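Epsin 1 (Danio rerio, PDB 5LP0) probably binds membranes enriched in phosphatidylinositol 4,5-bisphosphate, modifies their curvature and promotes clathrin-coated invaginations in receptor-mediated endocytosis. Local coordinates at residues I31-Y36 with Y71-S77; L27-I31 with T67-Y71. All coordinates share one frame; numbering follows the deposited sequence.

Contact 1: residues I31-Y36 with Y71-S77; sequences IADLTY and YLIKTGS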
ATOM      1  N   ILE A  31      -0.888  -3.185  10.776  1.00 10.35           N
ATOM      2  CA  ILE A  31       0.306  -2.913   9.979  1.00  8.26           C
ATOM      3  C   ILE A  31       0.770  -1.464  10.238  1.00  9.16           C
ATOM      4  O   ILE A  31       1.961  -1.217  10.418  1.00  9.98           O
ATOM      5  CB  ILE A  31       0.069  -3.199   8.484  1.00  9.53           C
ATOM      6  CG1 ILE A  31      -0.300  -4.686   8.281  1.00  8.01           C
ATOM      7  CG2 ILE A  31       1.310  -2.864   7.671  1.00  9.07           C
ATOM      8  CD1 ILE A  31      -0.847  -5.001   6.912  1.00  7.97           C
ATOM      9  N   ALA A  32      -0.174  -0.519  10.332  1.00  7.81           N
ATOM     10  CA  ALA A  32       0.178   0.864  10.601  1.00  8.20           C
ATOM     11  C   ALA A  32       0.890   0.985  11.951  1.00  7.74           C
ATOM     12  O   ALA A  32       1.901   1.666  12.039  1.00  8.61           O
ATOM     13  CB  ALA A  32      -1.054   1.754  10.583  1.00 11.79           C
ATOM     14  N   ASP A  33       0.389   0.328  13.003  1.00  8.55           N
ATOM     15  CA  ASP A  33       1.087   0.371  14.283  1.00  8.99           C
ATOM     16  C   ASP A  33       2.503  -0.201  14.159  1.00  7.91           C
ATOM     17  O   ASP A  33       3.443   0.346  14.726  1.00  9.08           O
ATOM     18  CB  ASP A  33       0.332  -0.417  15.359  1.00 10.46           C
ATOM     19  CG  ASP A  33      -0.887   0.311  15.875  1.00 14.33           C
ATOM     20  OD1 ASP A  33      -0.909   1.562  15.829  1.00 14.45           O
ATOM     21  OD2 ASP A  33      -1.823  -0.377  16.324  1.00 19.82           O
ATOM     22  N   LEU A  34       2.647  -1.296  13.399  1.00  7.47           N
ATOM     23  CA  LEU A  34       3.958  -1.920  13.213  1.00  8.96           C
ATOM     24  C   LEU A  34       4.944  -1.024  12.460  1.00  7.18           C
ATOM     25  O   LEU A  34       6.155  -1.194  12.586  1.00  8.65           O
ATOM     26  CB  LEU A  34       3.837  -3.287  12.525  1.00  8.58           C
ATOM     27  CG  LEU A  34       3.264  -4.399  13.417  1.00 11.26           C
ATOM     28  CD1 LEU A  34       2.878  -5.595  12.586  1.00 11.62           C
ATOM     29  CD2 LEU A  34       4.257  -4.810  14.504  1.00 13.22           C
ATOM     30  N   THR A  35       4.456  -0.096  11.643  1.00  6.68           N
ATOM     31  CA  THR A  35       5.406   0.813  10.967  1.00  8.15           C
ATOM     32  C   THR A  35       6.221   1.710  11.902  1.00  6.64           C
ATOM     33  O   THR A  35       7.228   2.274  11.472  1.00  8.99           O
ATOM     34  CB  THR A  35       4.760   1.715   9.885  1.00  7.13           C
ATOM     35  OG1 THR A  35       3.849   2.642  10.492  1.00  7.57           O
ATOM     36  CG2 THR A  35       4.056   0.859   8.806  1.00  6.74           C
ATOM     37  N   TYR A  36       5.792   1.844  13.158  1.00  7.42           N
ATOM     38  CA  TYR A  36       6.579   2.557  14.163  1.00  7.11           C
ATOM     39  C   TYR A  36       7.661   1.685  14.774  1.00  8.90           C
ATOM     40  O   TYR A  36       8.436   2.163  15.578  1.00 13.03           O
ATOM     41  CB  TYR A  36       5.680   3.101  15.274  1.00  7.32           C
ATOM     42  CG  TYR A  36       4.728   4.164  14.817  1.00  7.85           C
ATOM     43  CD1 TYR A  36       3.464   3.842  14.346  1.00  7.23           C
ATOM     44  CD2 TYR A  36       5.099   5.488  14.863  1.00  9.19           C
ATOM     45  CE1 TYR A  36       2.587   4.844  13.932  1.00 10.52           C
ATOM     46  CE2 TYR A  36       4.247   6.482  14.467  1.00  9.72           C
ATOM     47  CZ  TYR A  36       3.011   6.160  14.017  1.00 10.38           C
ATOM     48  OH  TYR A  36       2.228   7.208  13.630  1.00 15.74           O
ATOM     49  N   TYR A  71      -3.045   3.853   2.991  1.00  7.75           N
ATOM     50  CA  TYR A  71      -3.441   3.790   4.393  1.00  8.19           C
ATOM     51  C   TYR A  71      -2.233   4.012   5.315  1.00  8.71           C
ATOM     52  O   TYR A  71      -2.322   4.724   6.315  1.00 11.00           O
ATOM     53  CB  TYR A  71      -4.086   2.440   4.688  1.00 10.61           C
ATOM     54  CG  TYR A  71      -4.610   2.320   6.104  1.00 10.16           C
ATOM     55  CD1 TYR A  71      -5.911   2.640   6.395  1.00 11.78           C
ATOM     56  CD2 TYR A  71      -3.797   1.888   7.138  1.00 12.24           C
ATOM     57  CE1 TYR A  71      -6.407   2.513   7.666  1.00 11.16           C
ATOM     58  CE2 TYR A  71      -4.278   1.784   8.434  1.00 17.16           C
ATOM     59  CZ  TYR A  71      -5.582   2.110   8.690  1.00 14.90           C
ATOM     60  OH  TYR A  71      -6.086   2.009   9.961  1.00 18.48           O
ATOM     61  N   LEU A  72      -1.089   3.413   4.996  1.00  7.14           N
ATOM     62  CA  LEU A  72       0.106   3.560   5.826  1.00  7.78           C
ATOM     63  C   LEU A  72       0.719   4.957   5.734  1.00  8.62           C
ATOM     64  O   LEU A  72       1.235   5.498   6.716  1.00  9.10           O
ATOM     65  CB  LEU A  72       1.126   2.509   5.406  1.00  7.73           C
ATOM     66  CG  LEU A  72       0.741   1.043   5.578  1.00  7.70           C
ATOM     67  CD1 LEU A  72       1.903   0.142   5.128  1.00  7.60           C
ATOM     68  CD2 LEU A  72       0.329   0.713   7.019  1.00  9.81           C
ATOM     69  N   ILE A  73       0.670   5.559   4.560  1.00  8.51           N
ATOM     70  CA  ILE A  73       1.107   6.939   4.381  1.00  7.39           C
ATOM     71  C   ILE A  73       0.310   7.869   5.301  1.00 10.18           C
ATOM     72  O   ILE A  73       0.891   8.758   5.946  1.00 10.84           O
ATOM     73  CB  ILE A  73       0.917   7.382   2.912  1.00 10.11           C
ATOM     74  CG1 ILE A  73       2.007   6.772   2.021  1.00  9.53           C
ATOM     75  CG2 ILE A  73       0.891   8.899   2.778  1.00 11.30           C
ATOM     76  CD1 ILE A  73       1.625   6.719   0.530  1.00 11.36           C
ATOM     77  N   LYS A  74      -0.991   7.645   5.393  1.00 11.11           N
ATOM     78  CA  LYS A  74      -1.882   8.537   6.145  1.00 10.44           C
ATOM     79  C   LYS A  74      -1.977   8.192   7.629  1.00 10.84           C
ATOM     80  O   LYS A  74      -2.240   9.067   8.454  1.00 12.41           O
ATOM     81  CB  LYS A  74      -3.280   8.495   5.540  1.00 12.38           C
ATOM     82  CG  LYS A  74      -3.382   9.064   4.140  1.00 12.24           C
ATOM     83  CD  LYS A  74      -4.793   8.932   3.614  1.00 10.35           C
ATOM     84  CE  LYS A  74      -4.872   9.491   2.222  1.00 11.28           C
ATOM     85  NZ  LYS A  74      -6.269   9.437   1.682  1.00 13.60           N
ATOM     86  N   THR A  75      -1.738   6.936   7.984  1.00 10.06           N
ATOM     87  CA  THR A  75      -2.073   6.429   9.317  1.00 12.02           C
ATOM     88  C   THR A  75      -0.868   5.890  10.108  1.00 11.61           C
ATOM     89  O   THR A  75      -0.940   5.733  11.336  1.00 14.75           O
ATOM     90  CB  THR A  75      -3.104   5.293   9.204  1.00 19.74           C
ATOM     91  OG1 THR A  75      -4.028   5.574   8.129  1.00 21.80           O
ATOM     92  CG2 THR A  75      -3.862   5.157  10.481  1.00 21.41           C
ATOM     93  N   GLY A  76       0.216   5.586   9.397  1.00 11.62           N
ATOM     94  CA  GLY A  76       1.394   4.984   9.985  1.00 11.47           C
ATOM     95  C   GLY A  76       2.459   6.011  10.325  1.00 10.21           C
ATOM     96  O   GLY A  76       2.210   7.218  10.328  1.00 11.38           O
ATOM     97  N   SER A  77       3.656   5.525  10.624  1.00 11.10           N
ATOM     98  CA  SER A  77       4.815   6.385  10.846  1.00  7.69           C
ATOM     99  C   SER A  77       5.056   7.315   9.658  1.00  8.57           C
ATOM    100  O   SER A  77       4.833   6.940   8.503  1.00  9.90           O
ATOM    101  CB  SER A  77       6.055   5.514  11.052  1.00 10.63           C
ATOM    102  OG  SER A  77       7.235   6.296  11.025  1.00 12.67           O
TER
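The Y36 ring lies against S77, whose backbone N sits 3.4 Å above the plane of the ring, offset toward its rim. Over the same face, S77 CB makes a CH-pi contact, 4.0 Å from the ring centroid. D33 O lies at the edge of this ring in its plane, and T75 O also comes near the edge, while Y36 OH reaches toward the G76 carbonyl and is weakly hydrogen-bonded to R132. The second ring, Y71, carries T75 OG1 over the centre of one face and meets A32 CB at its edge, 3.9 Å from CE2. T75 OG1 is itself spent on Y71 O, 2.6 Å away.

T35 joins the two segments. With chi1 at 66°, OG1 lies between its own backbone N and carbonyl carbon; there it donates to A32 O at 2.7 Å, on a carbonyl lone pair, and accepts a hydrogen bond from S77 N at 2.9 Å, nearly straight at 169°. A valine here has no hydroxyl, so both bonds go, and the buried S77 N would probably be left without this acceptor. Glycine suits position 76 because a beta carbon there would collide with T35 OG1. The small A32 lets the backbones come close, its CA 4.3 Å from G76 CA, and L72 CD2 packs against A32 N (3.6 Å) and I31 CG2.

S77 is the N-cap of helix 78-86, its OG bonded to R79 N. One residue thus caps a helix through its side chain while its backbone N is held by T35. The chemistry implies that the T35 hydroxyl, donor and acceptor at once, pins the turn between helices 59-75 and 78-86 to the T35 side chain and satisfies S77 N within a buried interface.

Contact 2: residues L27-I31 with T67-Y71; sequences LMSEI and TLMEY
M28 packs on Y71 where two helices of the all-helical ENTH domain, 25-34 and 59-75, cross at -54°, and its sulfur makes a Met-aromatic contact. The axes of the two short segments approach to 10.2 Å, a spacing that a long, flexible methionine can bridge.

The aromatic contacts come first. M28 CB makes a CH-pi contact over one face of the Y71 ring, 3.8 Å from the centroid, while SD stands obliquely at 4.6 Å from it. A bend at chi3 (-67°) turns the methyl CE toward Y71 CD1, carrying the chain along the ring from CD2 to CD1. Y71 can present this face because its CG is anti to the backbone N, which carries the ring out toward helix 25-34.

The aliphatic contacts lie beside the ring. M28 and L68 run antiparallel alongside each other, with CG of M28 3.7 Å from CD1 of L68; the I31 chain stands nearly perpendicular to L68. Branched, apolar chains suit this buried side, and the L68 side chain lies about 7 Å from that of R51, a probable phosphoinositide-binding residue.

At the partly exposed margin Y71 OH packs against the CA and CB of S29, with CB at 3.5 Å.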
ATOM      1  N   LEU A  27      -6.756  -5.081   9.889  1.00 24.62           N
ATOM      2  CA  LEU A  27      -5.442  -5.609   9.548  1.00 22.20           C
ATOM      3  C   LEU A  27      -4.558  -4.438   9.161  1.00 14.73           C
ATOM      4  O   LEU A  27      -3.394  -4.346   9.586  1.00 12.98           O
ATOM      5  CB  LEU A  27      -5.538  -6.619   8.411  1.00 22.99           C
ATOM      6  CG  LEU A  27      -4.223  -7.228   7.918  1.00 18.32           C
ATOM      7  CD1 LEU A  27      -3.404  -7.801   9.057  1.00 22.32           C
ATOM      8  CD2 LEU A  27      -4.502  -8.315   6.869  1.00 19.89           C
ATOM      9  N   MET A  28      -5.113  -3.517   8.379  1.00 15.85           N
ATOM     10  CA  MET A  28      -4.333  -2.376   7.951  1.00 14.59           C
ATOM     11  C   MET A  28      -3.920  -1.574   9.187  1.00 13.26           C
ATOM     12  O   MET A  28      -2.807  -1.080   9.249  1.00 12.65           O
ATOM     13  CB  MET A  28      -5.058  -1.504   6.908  1.00 15.14           C
ATOM     14  CG  MET A  28      -5.122  -2.133   5.457  1.00 14.39           C
ATOM     15  SD  MET A  28      -5.609  -0.974   4.139  1.00 19.75           S
ATOM     16  CE  MET A  28      -7.288  -0.671   4.645  1.00 26.67           C
ATOM     17  N   SER A  29      -4.793  -1.466  10.189  1.00 15.36           N
ATOM     18  CA  SER A  29      -4.440  -0.729  11.395  1.00 14.92           C
ATOM     19  C   SER A  29      -3.287  -1.403  12.135  1.00 14.13           C
ATOM     20  O   SER A  29      -2.399  -0.733  12.638  1.00 14.25           O
ATOM     21  CB  SER A  29      -5.651  -0.592  12.312  1.00 22.62           C
ATOM     22  OG  SER A  29      -5.315   0.149  13.471  1.00 22.68           O
ATOM     23  N   GLU A  30      -3.309  -2.725  12.207  1.00 14.87           N
ATOM     24  CA  GLU A  30      -2.203  -3.459  12.812  1.00 13.24           C
ATOM     25  C   GLU A  30      -0.866  -3.159  12.107  1.00  9.68           C
ATOM     26  O   GLU A  30       0.158  -2.930  12.749  1.00 11.07           O
ATOM     27  CB  GLU A  30      -2.481  -4.963  12.800  1.00 19.59           C
ATOM     28  CG  GLU A  30      -3.645  -5.382  13.672  1.00 28.70           C
ATOM     29  CD  GLU A  30      -4.099  -6.812  13.413  1.00 36.31           C
ATOM     30  OE1 GLU A  30      -3.281  -7.629  12.942  1.00 35.21           O
ATOM     31  OE2 GLU A  30      -5.281  -7.117  13.678  1.00 40.89           O
ATOM     32  N   ILE A  31      -0.888  -3.185  10.776  1.00 10.35           N
ATOM     33  CA  ILE A  31       0.306  -2.913   9.979  1.00  8.26           C
ATOM     34  C   ILE A  31       0.770  -1.464  10.238  1.00  9.16           C
ATOM     35  O   ILE A  31       1.961  -1.217  10.418  1.00  9.98           O
ATOM     36  CB  ILE A  31       0.069  -3.199   8.484  1.00  9.53           C
ATOM     37  CG1 ILE A  31      -0.300  -4.686   8.281  1.00  8.01           C
ATOM     38  CG2 ILE A  31       1.310  -2.864   7.671  1.00  9.07           C
ATOM     39  CD1 ILE A  31      -0.847  -5.001   6.912  1.00  7.97           C
ATOM     40  N   THR A  67      -3.651   0.444  -2.032  1.00  6.34           N
ATOM     41  CA  THR A  67      -4.610   0.754  -0.973  1.00  6.95           C
ATOM     42  C   THR A  67      -3.919   0.692   0.383  1.00  7.78           C
ATOM     43  O   THR A  67      -4.064   1.592   1.205  1.00  7.82           O
ATOM     44  CB  THR A  67      -5.766  -0.195  -1.022  1.00  7.07           C
ATOM     45  OG1 THR A  67      -6.416  -0.021  -2.287  1.00 11.65           O
ATOM     46  CG2 THR A  67      -6.754   0.093   0.110  1.00  9.62           C
ATOM     47  N   LEU A  68      -3.114  -0.343   0.598  1.00  6.42           N
ATOM     48  CA  LEU A  68      -2.380  -0.461   1.848  1.00  4.75           C
ATOM     49  C   LEU A  68      -1.362   0.675   1.985  1.00  7.20           C
ATOM     50  O   LEU A  68      -1.275   1.312   3.044  1.00  7.82           O
ATOM     51  CB  LEU A  68      -1.711  -1.823   1.938  1.00  6.90           C
ATOM     52  CG  LEU A  68      -0.803  -1.989   3.155  1.00  5.71           C
ATOM     53  CD1 LEU A  68      -1.612  -1.883   4.448  1.00  9.70           C
ATOM     54  CD2 LEU A  68      -0.084  -3.317   3.097  1.00  9.01           C
ATOM     55  N   MET A  69      -0.592   0.956   0.947  1.00  6.82           N
ATOM     56  CA  MET A  69       0.404   2.003   1.037  1.00  7.55           C
ATOM     57  C   MET A  69      -0.266   3.335   1.350  1.00  6.43           C
ATOM     58  O   MET A  69       0.229   4.080   2.204  1.00  8.40           O
ATOM     59  CB  MET A  69       1.241   2.109  -0.235  1.00  7.46           C
ATOM     60  CG  MET A  69       2.483   2.981  -0.026  1.00  8.25           C
ATOM     61  SD  MET A  69       3.705   2.231   1.118  1.00 11.33           S
ATOM     62  CE  MET A  69       4.846   1.514  -0.054  1.00 13.51           C
ATOM     63  N   GLU A  70      -1.385   3.648   0.710  1.00  7.13           N
ATOM     64  CA  GLU A  70      -2.093   4.875   1.013  1.00 10.21           C
ATOM     65  C   GLU A  70      -2.482   4.939   2.491  1.00  8.96           C
ATOM     66  O   GLU A  70      -2.294   5.962   3.171  1.00  8.79           O
ATOM     67  CB  GLU A  70      -3.338   4.982   0.149  1.00 11.73           C
ATOM     68  CG  GLU A  70      -4.145   6.237   0.447  1.00 16.09           C
ATOM     69  CD  GLU A  70      -5.366   6.358  -0.424  1.00 22.95           C
ATOM     70  OE1 GLU A  70      -5.780   5.356  -1.050  1.00 30.88           O
ATOM     71  OE2 GLU A  70      -5.916   7.473  -0.495  1.00 25.90           O
ATOM     72  N   TYR A  71      -3.045   3.853   2.991  1.00  7.75           N
ATOM     73  CA  TYR A  71      -3.441   3.790   4.393  1.00  8.19           C
ATOM     74  C   TYR A  71      -2.233   4.012   5.315  1.00  8.71           C
ATOM     75  O   TYR A  71      -2.322   4.724   6.315  1.00 11.00           O
ATOM     76  CB  TYR A  71      -4.086   2.440   4.688  1.00 10.61           C
ATOM     77  CG  TYR A  71      -4.610   2.320   6.104  1.00 10.16           C
ATOM     78  CD1 TYR A  71      -5.911   2.640   6.395  1.00 11.78           C
ATOM     79  CD2 TYR A  71      -3.797   1.888   7.138  1.00 12.24           C
ATOM     80  CE1 TYR A  71      -6.407   2.513   7.666  1.00 11.16           C
ATOM     81  CE2 TYR A  71      -4.278   1.784   8.434  1.00 17.16           C
ATOM     82  CZ  TYR A  71      -5.582   2.110   8.690  1.00 14.90           C
ATOM     83  OH  TYR A  71      -6.086   2.009   9.961  1.00 18.48           O
TER

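Both contacts join helix 25-34 to helix 59-75 and meet at I31 and Y71, with L72 CD2 of contact 1 touching M28 O of contact 2. The Y71 ring is sandwiched between them: T75 OG1 of contact 1 covers one face and M28 CB of contact 2 the opposite one. Contact 1 is mostly buried, with Y36 at its exposed border, yet it is the more polar, since the helices end there and backbone groups need partners. Contact 2, only partly buried though nearer the centre of the chain, joins unbroken helical turns whose backbone is already paired, so apolar and sulfur-aromatic packing carries it.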